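Long-range contacts in vinylacetyl-CoA Delta-isomerase (Nitrosopumilus maritimus SCM1, PDB 6VJR), which probably dehydrates 4-hydroxybutyryl-CoA and isomerises vinylacetyl-CoA, using FAD, an iron-sulfur cluster and a bound iron ion: residues H72-A77 / A106-H111; M86-G91 / C295-G300; R100-D105 / C287-S292; L141-A146 / W195-P200. One frame throughout, in Å; residues are numbered along the deposited sequence.

In the fold
Contact 3 carries both a cluster ligand, Cys101, and an iron ligand, His289, and its centre is about 13 Å from that of contact 2, which supplies the cluster ligand Cys295. Gln87 of contact 2 reaches Ser292 of contact 3 by a probable hydrogen bond. Contact 1, whose centre is about 10 Å from that of contact 3, continues along the same helix 101-121, where Asn108 packs against Tyr288. Contact 4 brings the flavin in: its centre is about 12 Å from that of contact 3, and Val102 touches Gly145, whose carbonyl oxygen accepts a hydrogen bond from FAD N3. Contact 4 also packs on Met107 and Leu110 of contact 1.

Contact 1 (H72-A77 / A106-H111); sequences HIAESA and AMNSLH
Asn108 grips the chain of segment 72-77 with both ends of its side-chain amide. Asn108 OD1 accepts the backbone N of Ala74 at 2.8 Å, a nearly straight bond lying in the carbonyl plane, while Asn108 ND2 donates to His72 O at 3.1 Å, with that oxygen close to the plane of the amide. The two backbone groups flank Ile73, whose extended conformation turns them to the same partner; asparagine suits the place because one flat group offers a donor and an acceptor side by side. ND2 also bonds to Met104 O one turn back, which helps to fix which way the amide is flipped.

Ile73 fills the apolar ground beside this pair. Its CG1 lies beside the backbone N (chi1 -57°), which puts CG2 anti to that nitrogen and over one face of the His111 ring, 3.9 Å from the centroid in a CH-pi contact. The other branch ends at Ile73 CD1, which lies 4.0 Å from Met107 CB. A branched side chain can thus meet two successive turns of the helix at once. The His111 ring is engaged from outside as well, by a hydrogen bond between its ND1 and Ser352 OG and an edge-to-face contact with His126.

By bridging the N-H of Ala74 and the C=O of His72, the amide ties the loop between strand 66-68 and helix 77-94, which also pairs through Ala74 with Tyr355, to helix 101-121 of this HpaB-type protein.

Contact 2 (M86-G91 / C295-G300); sequences MQRKLG and CKTGLG. With SF4 (iron/sulfur cluster), chain E.
Gly91 and Gly298 meet backbone to backbone, Gly91 C lying 3.7 Å from Gly298 C. A beta carbon on either would run into the opposite helix, so glycine at both places lets the axes approach to 6.6 Å at a crossing angle of -33°. Gly298 CA also makes a CA-H...O contact with Arg88 O, one turn before Gly91 on its helix, at 3.6 Å, and Leu299 CD1 leans on Gly91 CA at the same distance of 3.6 Å. Cys295, next to Gln87 across the interface, binds cluster atom FE2 through Cys295 SG at 2.2 Å. Lys296 NZ approaches cluster S4 to 3.1 Å.

Arg88 carries the side-chain part of the interface. Its aliphatic chain is extended, with CG anti to the backbone N (chi1 -175°), and crosses Thr297 at about a right angle, Thr297 OG1 lying 3.3 Å from Arg88 CD and over one face of the guanidinium.

Farther out, the Thr297 hydroxyl bonds to Val294 O, Lys296 is steadied by a salt bridge to Glu443, and the guanidinium forms salt bridges to Asp301 and Glu334 and a cation-pi contact with Phe337. Replacement of Arg88 by an alanine would probably leave Asp301 and Glu334 without this positive partner and Thr297 without its cover.

Around the pair, helix 77-94 rests on helix 36-51 through Leu90 and on helix 101-121 through Gln87, whereas helix 320-345 backs Arg88 and Thr297; Phe491 of the second subunit packs on Arg88.

Contact 3 (R100-D105 / C287-S292); sequences RCVGMD and CYHRRS. With FE (Fe (III) ion), chain I; SF4 (iron/sulfur cluster), chain E.
Asp105 and Tyr288 mark the closest backbone approach, CA to CA 5.7 Å, of two helical segments that run roughly antiparallel, their axes 9.4 Å apart and 149° between their directions. The two helices bring a His-carboxylate hydrogen bond to the metal centre: His289 NE2 binds the iron ion at 2.3 Å, and the other ring nitrogen is given to Asp105.

The aspartate fits as a knob among Tyr288, His289, Arg291 and Ser292. Asp105 OD2 takes His289 ND1 at 2.7 Å on the anti lone pair, the oxygen sitting near the ring plane although carboxylate and ring planes stand 69° apart. The syn lone pair of Asp105 OD2 accepts Ser292 OG. Opposite charge is supplied by Arg291, whose NH2 forms a long salt bridge of 3.4 Å with Asp105 OD1; its NH1 bonds outward to Gln83 and Ser344. An aspartate suits the site because its carboxylate, close to its own helix, reaches all these donors while one oxygen accepts two of them. With an alanine here, His289 ND1 and Ser292 OG would probably lose their common acceptor, and the imidazole would be held in rotation by fewer bonds.

Tyr293 and Glu443 complete the protein ligands of the iron. With CG anti to the backbone N (chi1 -159°), the His289 ring lies alongside the cluster, NE2 turned to the iron ion and CE1 near cluster FE1. On the facing helix Cys101 SG binds cluster FE4. Next to it, Val102 CG2 rests 3.7 Å from cluster atom S2.

Contact 4 (L141-A146 / W195-P200); sequences LVIGGA and WIILMP. With FAD (flavin-adenine dinucleotide), chain F.
The indole of Trp195 receives Leu141 at its edge: Leu141 CD1 lies near the ring plane, 3.6 Å from Trp195 NE1. Phe132 adds an edge-to-face ring contact from outside the two segments. Ile143 runs alongside the tryptophan, pointing the same way, with Ile143 CD1 4.0 Å from Trp195 CB. Its CG2 meets Ile197 CD1 on the same face of the sheet, the face that helix 101-121 covers with Met107 and Leu110; branched and aromatic residues suit this apolar side.

The strands 143-146 and 195-198 are parallel neighbours, 143-146 being at the border of a mixed sheet and 195-198 pairing further with 213-218. After a weak bond from Trp195 N to Val142 O, the ladder follows the parallel-strand pattern, in which Gly144 and Ala146 each bond through both N and O to the residues flanking their partner: Gly144 to Trp195 and Ile197, Ala146 to Ile197 and Met199. Its shortest rung runs from Ala146 N to Ile197 O at 2.8 Å. On the face opposite the tryptophan, Ala146 CB nestles against Ile196 CG2 at 3.5 Å and also touches Leu198. A beta carbon on Gly144 would press on Ile196, which makes glycine a natural fit there. Met199, its chain bent at chi3 (-77°), brings CE to Gly145 CA.

Gly145 turns its carbonyl out of this ladder to the flavin, and Gly145 O accepts FAD N3 at 3.0 Å in a nearly straight bond. Since N3 is the donor, the sheet reads the protonated pyrimidine edge of the isoalloxazine with a backbone atom, and the ladder holding both neighbours of Gly145 keeps that oxygen in place.

Contact 1 (H72-A77 / A106-H111)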
# COMPACT_ATOMS: atom_id res chain seq x y z
N HIS A 72 23.21 7.81 -29.98
CA HIS A 72 24.51 7.44 -29.46
C HIS A 72 24.51 6.04 -28.84
O HIS A 72 23.64 5.71 -28.04
CB HIS A 72 24.98 8.48 -28.45
CG HIS A 72 26.31 8.18 -27.86
ND1 HIS A 72 27.47 8.17 -28.60
CD2 HIS A 72 26.69 8.10 -26.59
CE1 HIS A 72 28.49 7.97 -27.77
NE2 HIS A 72 28.04 7.97 -26.53
N ILE A 73 25.52 5.26 -29.21
CA ILE A 73 25.76 3.93 -28.67
C ILE A 73 26.66 4.13 -27.44
O ILE A 73 27.78 4.63 -27.52
CB ILE A 73 26.38 2.97 -29.68
CG1 ILE A 73 25.58 2.81 -30.99
CG2 ILE A 73 26.69 1.65 -29.02
CD1 ILE A 73 24.20 2.23 -30.86
N ALA A 74 26.08 3.83 -26.27
CA ALA A 74 26.69 4.21 -24.99
C ALA A 74 28.04 3.54 -24.81
O ALA A 74 28.17 2.34 -24.96
CB ALA A 74 25.75 3.81 -23.87
N GLU A 75 29.04 4.36 -24.46
CA GLU A 75 30.43 3.94 -24.43
C GLU A 75 30.95 3.80 -22.99
O GLU A 75 32.10 3.44 -22.82
CB GLU A 75 31.36 4.91 -25.18
CG GLU A 75 30.92 5.19 -26.61
CD GLU A 75 31.81 6.06 -27.48
OE1 GLU A 75 32.89 6.49 -27.01
OE2 GLU A 75 31.39 6.32 -28.66
N SER A 76 30.07 4.02 -22.00
CA SER A 76 30.46 4.11 -20.60
C SER A 76 29.20 4.06 -19.75
O SER A 76 28.14 4.31 -20.29
CB SER A 76 31.25 5.34 -20.27
OG SER A 76 30.46 6.51 -20.45
N ALA A 77 29.35 3.84 -18.44
CA ALA A 77 28.21 3.95 -17.51
C ALA A 77 27.75 5.41 -17.46
O ALA A 77 26.56 5.69 -17.45
CB ALA A 77 28.54 3.41 -16.16
N ALA A 106 16.65 0.35 -28.72
CA ALA A 106 16.75 -0.66 -29.77
C ALA A 106 18.16 -0.69 -30.35
O ALA A 106 18.73 -1.78 -30.48
CB ALA A 106 15.73 -0.37 -30.87
N MET A 107 18.74 0.47 -30.65
CA MET A 107 20.05 0.53 -31.29
C MET A 107 21.13 0.00 -30.35
O MET A 107 22.05 -0.72 -30.75
CB MET A 107 20.37 1.93 -31.82
CG MET A 107 19.47 2.20 -33.01
SD MET A 107 20.08 3.36 -34.21
CE MET A 107 19.89 4.74 -33.09
N ASN A 108 21.04 0.42 -29.08
CA ASN A 108 22.00 -0.00 -28.08
C ASN A 108 21.95 -1.54 -27.94
O ASN A 108 22.98 -2.19 -27.86
CB ASN A 108 21.83 0.80 -26.81
CG ASN A 108 22.60 2.11 -26.88
OD1 ASN A 108 23.76 2.20 -26.47
ND2 ASN A 108 21.98 3.14 -27.43
N SER A 109 20.75 -2.11 -27.86
CA SER A 109 20.60 -3.54 -27.71
C SER A 109 21.06 -4.31 -28.96
O SER A 109 21.68 -5.39 -28.87
CB SER A 109 19.16 -3.87 -27.30
OG SER A 109 18.19 -3.53 -28.28
N LEU A 110 20.77 -3.76 -30.14
CA LEU A 110 21.23 -4.39 -31.38
C LEU A 110 22.74 -4.36 -31.51
O LEU A 110 23.30 -5.29 -32.09
CB LEU A 110 20.59 -3.74 -32.57
CG LEU A 110 19.15 -4.15 -32.82
CD1 LEU A 110 18.49 -3.17 -33.77
CD2 LEU A 110 19.06 -5.59 -33.34
N HIS A 111 23.40 -3.34 -30.96
CA HIS A 111 24.84 -3.25 -31.14
C HIS A 111 25.52 -4.48 -30.54
O HIS A 111 26.33 -5.15 -31.19
CB HIS A 111 25.34 -1.96 -30.50
CG HIS A 111 26.77 -1.67 -30.76
ND1 HIS A 111 27.77 -2.28 -30.05
CD2 HIS A 111 27.37 -0.83 -31.64
CE1 HIS A 111 28.95 -1.80 -30.48
NE2 HIS A 111 28.74 -0.92 -31.45

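Contact 2 (M86-G91 / C295-G300)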
# COMPACT_ATOMS: atom_id res chain seq x y z
N MET A 86 18.94 13.35 -19.52
CA MET A 86 18.24 13.88 -20.69
C MET A 86 16.75 13.55 -20.65
O MET A 86 15.92 14.42 -20.94
CB MET A 86 18.97 13.44 -21.97
CG MET A 86 18.25 13.94 -23.23
SD MET A 86 19.04 13.39 -24.74
CE MET A 86 18.68 11.64 -24.76
N GLN A 87 16.45 12.28 -20.41
CA GLN A 87 15.06 11.81 -20.32
C GLN A 87 14.24 12.62 -19.31
O GLN A 87 13.10 13.03 -19.60
CB GLN A 87 15.04 10.33 -20.03
CG GLN A 87 15.45 9.47 -21.22
CD GLN A 87 15.89 8.08 -20.85
OE1 GLN A 87 16.21 7.79 -19.69
NE2 GLN A 87 15.90 7.18 -21.84
N ARG A 88 14.78 12.81 -18.10
CA ARG A 88 14.03 13.53 -17.07
C ARG A 88 13.84 14.99 -17.51
O ARG A 88 12.78 15.60 -17.37
CB ARG A 88 14.67 13.43 -15.69
CG ARG A 88 13.81 14.08 -14.62
CD ARG A 88 14.37 13.86 -13.26
NE ARG A 88 13.45 14.40 -12.25
CZ ARG A 88 13.52 14.11 -10.97
NH1 ARG A 88 14.50 13.35 -10.50
NH2 ARG A 88 12.61 14.54 -10.15
N LYS A 89 14.90 15.58 -18.08
CA LYS A 89 14.79 16.95 -18.57
C LYS A 89 13.70 17.09 -19.65
O LYS A 89 12.93 18.05 -19.63
CB LYS A 89 16.15 17.43 -19.08
CG LYS A 89 16.19 18.79 -19.67
CD LYS A 89 15.74 19.84 -18.72
CE LYS A 89 16.63 20.06 -17.63
NZ LYS A 89 16.57 21.52 -17.39
N LEU A 90 13.66 16.20 -20.63
CA LEU A 90 12.66 16.27 -21.71
C LEU A 90 11.26 16.04 -21.13
O LEU A 90 10.31 16.69 -21.57
CB LEU A 90 13.03 15.28 -22.81
CG LEU A 90 14.24 15.65 -23.67
CD1 LEU A 90 14.70 14.44 -24.46
CD2 LEU A 90 13.80 16.79 -24.55
N GLY A 91 11.14 15.13 -20.16
CA GLY A 91 9.87 14.97 -19.47
C GLY A 91 9.37 16.28 -18.82
O GLY A 91 8.19 16.64 -18.89
N CYS A 295 12.07 8.91 -17.66
CA CYS A 295 11.32 9.96 -18.35
C CYS A 295 10.05 10.32 -17.55
O CYS A 295 9.67 11.49 -17.44
CB CYS A 295 10.99 9.58 -19.79
SG CYS A 295 9.84 8.18 -19.93
N LYS A 296 9.42 9.33 -16.92
CA LYS A 296 8.17 9.54 -16.23
C LYS A 296 8.35 10.36 -14.95
O LYS A 296 7.40 10.92 -14.41
CB LYS A 296 7.56 8.19 -15.81
CG LYS A 296 7.25 7.26 -16.97
CD LYS A 296 6.31 7.77 -18.04
CE LYS A 296 6.27 6.75 -19.17
NZ LYS A 296 5.45 7.20 -20.27
N THR A 297 9.60 10.46 -14.49
CA THR A 297 9.89 11.30 -13.35
C THR A 297 9.85 12.79 -13.71
O THR A 297 9.57 13.62 -12.82
CB THR A 297 11.17 10.93 -12.62
OG1 THR A 297 12.34 11.24 -13.35
CG2 THR A 297 11.18 9.47 -12.20
N GLY A 298 10.18 13.13 -14.96
CA GLY A 298 9.98 14.48 -15.42
C GLY A 298 8.48 14.85 -15.53
O GLY A 298 8.07 15.97 -15.19
N LEU A 299 7.66 13.91 -15.99
CA LEU A 299 6.23 14.10 -15.99
C LEU A 299 5.70 14.23 -14.55
O LEU A 299 4.86 15.07 -14.26
CB LEU A 299 5.55 12.93 -16.69
CG LEU A 299 5.43 13.05 -18.20
CD1 LEU A 299 6.79 13.19 -18.87
CD2 LEU A 299 4.66 11.89 -18.75
N GLY A 300 6.24 13.42 -13.64
CA GLY A 300 5.92 13.53 -12.23
C GLY A 300 6.21 14.92 -11.69
O GLY A 300 5.41 15.47 -10.95
FE1 SF4 E . 9.08 5.60 -23.42
FE2 SF4 E . 8.93 7.85 -21.85
FE3 SF4 E . 8.17 7.96 -24.34
FE4 SF4 E . 10.79 7.89 -23.76
S1 SF4 E . 9.38 9.58 -23.35
S2 SF4 E . 9.69 6.61 -25.40
S3 SF4 E . 10.74 6.40 -21.96
S4 SF4 E . 7.23 6.62 -22.77

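Contact 3 (R100-D105 / C287-S292)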
# COMPACT_ATOMS: atom_id res chain seq x y z
N ARG A 100 11.53 9.25 -28.69
CA ARG A 100 12.75 8.83 -29.37
C ARG A 100 13.60 7.83 -28.54
O ARG A 100 14.63 7.29 -29.02
CB ARG A 100 13.47 10.16 -29.60
CG ARG A 100 14.28 10.27 -30.88
CD ARG A 100 14.70 11.67 -31.24
NE ARG A 100 15.86 11.55 -32.12
CZ ARG A 100 16.59 12.55 -32.52
NH1 ARG A 100 16.35 13.76 -32.08
NH2 ARG A 100 17.60 12.32 -33.37
N CYS A 101 13.20 7.56 -27.29
CA CYS A 101 13.90 6.64 -26.39
C CYS A 101 13.86 5.23 -26.98
O CYS A 101 14.80 4.47 -26.80
CB CYS A 101 13.31 6.60 -24.97
SG CYS A 101 13.10 8.25 -24.27
N VAL A 102 12.73 4.82 -27.59
CA VAL A 102 12.59 3.43 -28.03
C VAL A 102 13.68 3.05 -29.02
O VAL A 102 14.35 2.00 -28.92
CB VAL A 102 11.19 3.18 -28.63
CG1 VAL A 102 10.94 1.70 -28.73
CG2 VAL A 102 10.10 3.83 -27.83
N GLY A 103 13.91 3.95 -29.99
CA GLY A 103 14.92 3.71 -31.01
C GLY A 103 16.34 3.69 -30.43
O GLY A 103 17.20 2.91 -30.86
N MET A 104 16.59 4.57 -29.45
CA MET A 104 17.88 4.60 -28.78
C MET A 104 18.17 3.28 -28.07
O MET A 104 19.23 2.69 -28.28
CB MET A 104 17.91 5.76 -27.77
CG MET A 104 19.17 5.89 -26.98
SD MET A 104 19.05 7.23 -25.77
CE MET A 104 17.87 6.54 -24.63
N ASP A 105 17.16 2.74 -27.36
CA ASP A 105 17.31 1.48 -26.65
C ASP A 105 17.43 0.31 -27.64
O ASP A 105 18.19 -0.64 -27.41
CB ASP A 105 16.17 1.41 -25.64
CG ASP A 105 16.25 2.46 -24.52
OD1 ASP A 105 17.38 2.91 -24.18
OD2 ASP A 105 15.19 2.78 -23.91
N CYS A 287 16.02 -4.45 -20.97
CA CYS A 287 16.93 -4.01 -19.93
C CYS A 287 17.11 -2.49 -20.03
O CYS A 287 16.99 -1.79 -19.03
CB CYS A 287 18.26 -4.72 -20.11
SG CYS A 287 19.51 -4.31 -18.87
N TYR A 288 17.49 -1.98 -21.21
CA TYR A 288 17.62 -0.55 -21.37
C TYR A 288 16.30 0.16 -21.11
O TYR A 288 16.22 1.18 -20.40
CB TYR A 288 18.10 -0.18 -22.77
CG TYR A 288 19.55 -0.51 -23.10
CD1 TYR A 288 20.61 0.13 -22.49
CD2 TYR A 288 19.86 -1.54 -23.98
CE1 TYR A 288 21.91 -0.18 -22.80
CE2 TYR A 288 21.16 -1.84 -24.33
CZ TYR A 288 22.20 -1.22 -23.67
OH TYR A 288 23.50 -1.52 -24.01
N HIS A 289 15.27 -0.31 -21.80
CA HIS A 289 14.04 0.46 -21.86
C HIS A 289 13.34 0.53 -20.49
O HIS A 289 12.75 1.57 -20.18
CB HIS A 289 13.12 -0.01 -22.96
CG HIS A 289 12.14 1.06 -23.35
ND1 HIS A 289 12.50 2.28 -23.87
CD2 HIS A 289 10.80 1.09 -23.21
CE1 HIS A 289 11.37 3.01 -24.02
NE2 HIS A 289 10.33 2.29 -23.62
N ARG A 290 13.46 -0.52 -19.68
CA ARG A 290 12.83 -0.56 -18.36
C ARG A 290 13.39 0.52 -17.44
O ARG A 290 12.73 0.94 -16.51
CB ARG A 290 12.90 -1.97 -17.78
CG ARG A 290 11.84 -2.85 -18.42
CD ARG A 290 11.84 -4.27 -18.00
NE ARG A 290 10.83 -5.02 -18.75
CZ ARG A 290 10.86 -6.33 -18.94
NH1 ARG A 290 11.67 -7.08 -18.23
NH2 ARG A 290 10.13 -6.86 -19.87
N ARG A 291 14.59 1.06 -17.71
CA ARG A 291 15.04 2.21 -16.94
C ARG A 291 15.09 3.53 -17.72
O ARG A 291 15.42 4.58 -17.13
CB ARG A 291 16.30 1.97 -16.13
CG ARG A 291 17.52 1.46 -16.83
CD ARG A 291 18.41 2.55 -17.48
NE ARG A 291 18.02 2.86 -18.84
CZ ARG A 291 18.81 3.50 -19.74
NH1 ARG A 291 19.99 4.05 -19.38
NH2 ARG A 291 18.40 3.63 -20.98
N SER A 292 14.65 3.53 -18.98
CA SER A 292 14.30 4.75 -19.68
C SER A 292 13.09 5.43 -19.07
O SER A 292 12.86 6.63 -19.32
CB SER A 292 14.18 4.50 -21.18
OG SER A 292 15.50 4.30 -21.70
FE FE I . 8.13 2.72 -23.24
FE1 SF4 E . 9.08 5.60 -23.42
FE2 SF4 E . 8.93 7.85 -21.85
FE3 SF4 E . 8.17 7.96 -24.34
FE4 SF4 E . 10.79 7.89 -23.76
S1 SF4 E . 9.38 9.58 -23.35
S2 SF4 E . 9.69 6.61 -25.40
S3 SF4 E . 10.74 6.40 -21.96
S4 SF4 E . 7.23 6.62 -22.77

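Contact 4 (L141-A146 / W195-P200)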
# COMPACT_ATOMS: atom_id res chain seq x y z
N LEU A 141 18.64 11.43 -37.61
CA LEU A 141 17.28 10.95 -37.87
C LEU A 141 16.60 10.43 -36.61
O LEU A 141 17.23 10.18 -35.58
CB LEU A 141 17.34 9.85 -38.95
CG LEU A 141 18.02 10.30 -40.25
CD1 LEU A 141 17.96 9.21 -41.32
CD2 LEU A 141 17.43 11.61 -40.77
N VAL A 142 15.29 10.26 -36.72
CA VAL A 142 14.43 9.68 -35.68
C VAL A 142 14.16 8.23 -36.05
O VAL A 142 13.72 7.93 -37.17
CB VAL A 142 13.13 10.50 -35.55
CG1 VAL A 142 12.13 9.84 -34.61
CG2 VAL A 142 13.41 11.95 -35.14
N ILE A 143 14.43 7.34 -35.07
CA ILE A 143 14.36 5.90 -35.27
C ILE A 143 13.29 5.33 -34.34
O ILE A 143 13.37 5.52 -33.14
CB ILE A 143 15.71 5.24 -34.95
CG1 ILE A 143 16.92 5.95 -35.60
CG2 ILE A 143 15.65 3.74 -35.29
CD1 ILE A 143 16.88 6.06 -37.10
N GLY A 144 12.31 4.64 -34.92
CA GLY A 144 11.33 3.87 -34.18
C GLY A 144 11.87 2.48 -33.81
O GLY A 144 12.60 1.86 -34.57
N GLY A 145 11.33 1.91 -32.72
CA GLY A 145 11.70 0.59 -32.27
C GLY A 145 10.45 -0.25 -32.26
O GLY A 145 9.64 -0.09 -31.36
N ALA A 146 10.34 -1.12 -33.26
CA ALA A 146 9.10 -1.81 -33.49
C ALA A 146 9.23 -3.29 -33.14
O ALA A 146 9.48 -4.14 -34.00
CB ALA A 146 8.64 -1.60 -34.92
N TRP A 195 13.15 6.15 -39.91
CA TRP A 195 13.36 4.72 -40.04
C TRP A 195 12.70 4.01 -38.87
O TRP A 195 12.63 4.59 -37.79
CB TRP A 195 14.84 4.36 -40.04
CG TRP A 195 15.57 4.86 -41.25
CD1 TRP A 195 16.07 6.10 -41.49
CD2 TRP A 195 15.83 4.09 -42.43
NE1 TRP A 195 16.64 6.15 -42.74
CE2 TRP A 195 16.51 4.93 -43.33
CE3 TRP A 195 15.59 2.75 -42.78
CZ2 TRP A 195 16.91 4.48 -44.58
CZ3 TRP A 195 15.98 2.32 -44.02
CH2 TRP A 195 16.64 3.17 -44.90
N ILE A 196 12.30 2.77 -39.10
CA ILE A 196 11.71 1.90 -38.08
C ILE A 196 12.46 0.57 -38.11
O ILE A 196 12.68 0.01 -39.20
CB ILE A 196 10.22 1.72 -38.38
CG1 ILE A 196 9.49 3.08 -38.26
CG2 ILE A 196 9.64 0.68 -37.44
CD1 ILE A 196 8.15 3.14 -38.94
N ILE A 197 12.93 0.12 -36.93
CA ILE A 197 13.60 -1.16 -36.81
C ILE A 197 12.62 -2.20 -36.28
O ILE A 197 12.14 -2.11 -35.16
CB ILE A 197 14.84 -1.07 -35.91
CG1 ILE A 197 15.83 0.01 -36.37
CG2 ILE A 197 15.53 -2.43 -35.90
CD1 ILE A 197 17.00 0.23 -35.46
N LEU A 198 12.34 -3.21 -37.12
CA LEU A 198 11.48 -4.32 -36.74
C LEU A 198 12.32 -5.32 -35.95
O LEU A 198 13.41 -5.67 -36.39
CB LEU A 198 10.95 -5.00 -38.01
CG LEU A 198 10.20 -4.11 -38.99
CD1 LEU A 198 9.87 -4.88 -40.24
CD2 LEU A 198 8.96 -3.49 -38.34
N MET A 199 11.74 -5.87 -34.87
CA MET A 199 12.46 -6.81 -34.01
C MET A 199 11.48 -7.82 -33.45
O MET A 199 10.36 -7.46 -33.16
CB MET A 199 13.11 -6.10 -32.80
CG MET A 199 14.14 -5.03 -33.13
SD MET A 199 14.67 -4.06 -31.70
CE MET A 199 13.24 -2.97 -31.54
N PRO A 200 11.89 -9.09 -33.26
CA PRO A 200 11.03 -10.09 -32.64
C PRO A 200 10.73 -9.73 -31.20
O PRO A 200 11.54 -9.08 -30.53
CB PRO A 200 11.78 -11.39 -32.80
CG PRO A 200 13.20 -10.94 -33.03
CD PRO A 200 13.22 -9.59 -33.61
PA FAD F . -0.89 -8.47 -23.29
O1A FAD F . 0.31 -9.28 -23.53
O2A FAD F . -2.13 -8.84 -24.00
O5B FAD F . -1.03 -8.35 -21.70
C5B FAD F . -2.32 -8.34 -21.04
C4B FAD F . -2.20 -9.10 -19.76
O4B FAD F . -2.06 -10.51 -20.04
C3B FAD F . -1.02 -8.73 -18.84
O3B FAD F . -1.41 -8.81 -17.46
C2B FAD F . 0.01 -9.81 -19.15
O2B FAD F . 0.98 -10.07 -18.15
C1B FAD F . -0.90 -11.02 -19.39
N9A FAD F . -0.32 -12.02 -20.28
C8A FAD F . -0.05 -11.94 -21.63
N7A FAD F . 0.45 -13.04 -22.15
C5A FAD F . 0.53 -13.90 -21.07
C6A FAD F . 0.98 -15.23 -20.96
N6A FAD F . 1.39 -15.94 -22.01
N1A FAD F . 1.00 -15.78 -19.72
C2A FAD F . 0.54 -15.06 -18.69
N3A FAD F . 0.06 -13.82 -18.67
C4A FAD F . 0.08 -13.27 -19.90
N1 FAD F . 5.94 -1.67 -28.18
C2 FAD F . 6.85 -1.48 -29.20
O2 FAD F . 7.40 -2.43 -29.78
N3 FAD F . 7.22 -0.19 -29.53
C4 FAD F . 6.73 0.96 -28.97
O4 FAD F . 7.03 2.06 -29.40
C4X FAD F . 5.70 0.74 -27.97
N5 FAD F . 5.14 1.81 -27.39
C5X FAD F . 4.02 1.60 -26.62
C6 FAD F . 3.25 2.68 -26.18
C7 FAD F . 2.09 2.50 -25.44
C7M FAD F . 1.24 3.70 -25.07
C8 FAD F . 1.75 1.21 -24.99
C8M FAD F . 0.56 1.00 -24.10
C9 FAD F . 2.53 0.13 -25.34
C9A FAD F . 3.66 0.31 -26.19
N10 FAD F . 4.40 -0.77 -26.66
C10 FAD F . 5.38 -0.61 -27.64
C1' FAD F . 3.82 -2.11 -26.42
C2' FAD F . 4.07 -2.76 -25.08
O2' FAD F . 5.39 -3.31 -25.10
C3' FAD F . 3.03 -3.86 -24.83
O3' FAD F . 1.80 -3.20 -24.60
C4' FAD F . 3.39 -4.86 -23.72
O4' FAD F . 4.47 -5.71 -24.13
C5' FAD F . 2.21 -5.74 -23.32
O5' FAD F . 1.74 -6.44 -24.46
P FAD F . 0.24 -6.37 -24.88
O1P FAD F . -0.21 -4.99 -25.07
O2P FAD F . 0.08 -7.32 -25.99
O3P FAD F . -0.62 -6.92 -23.65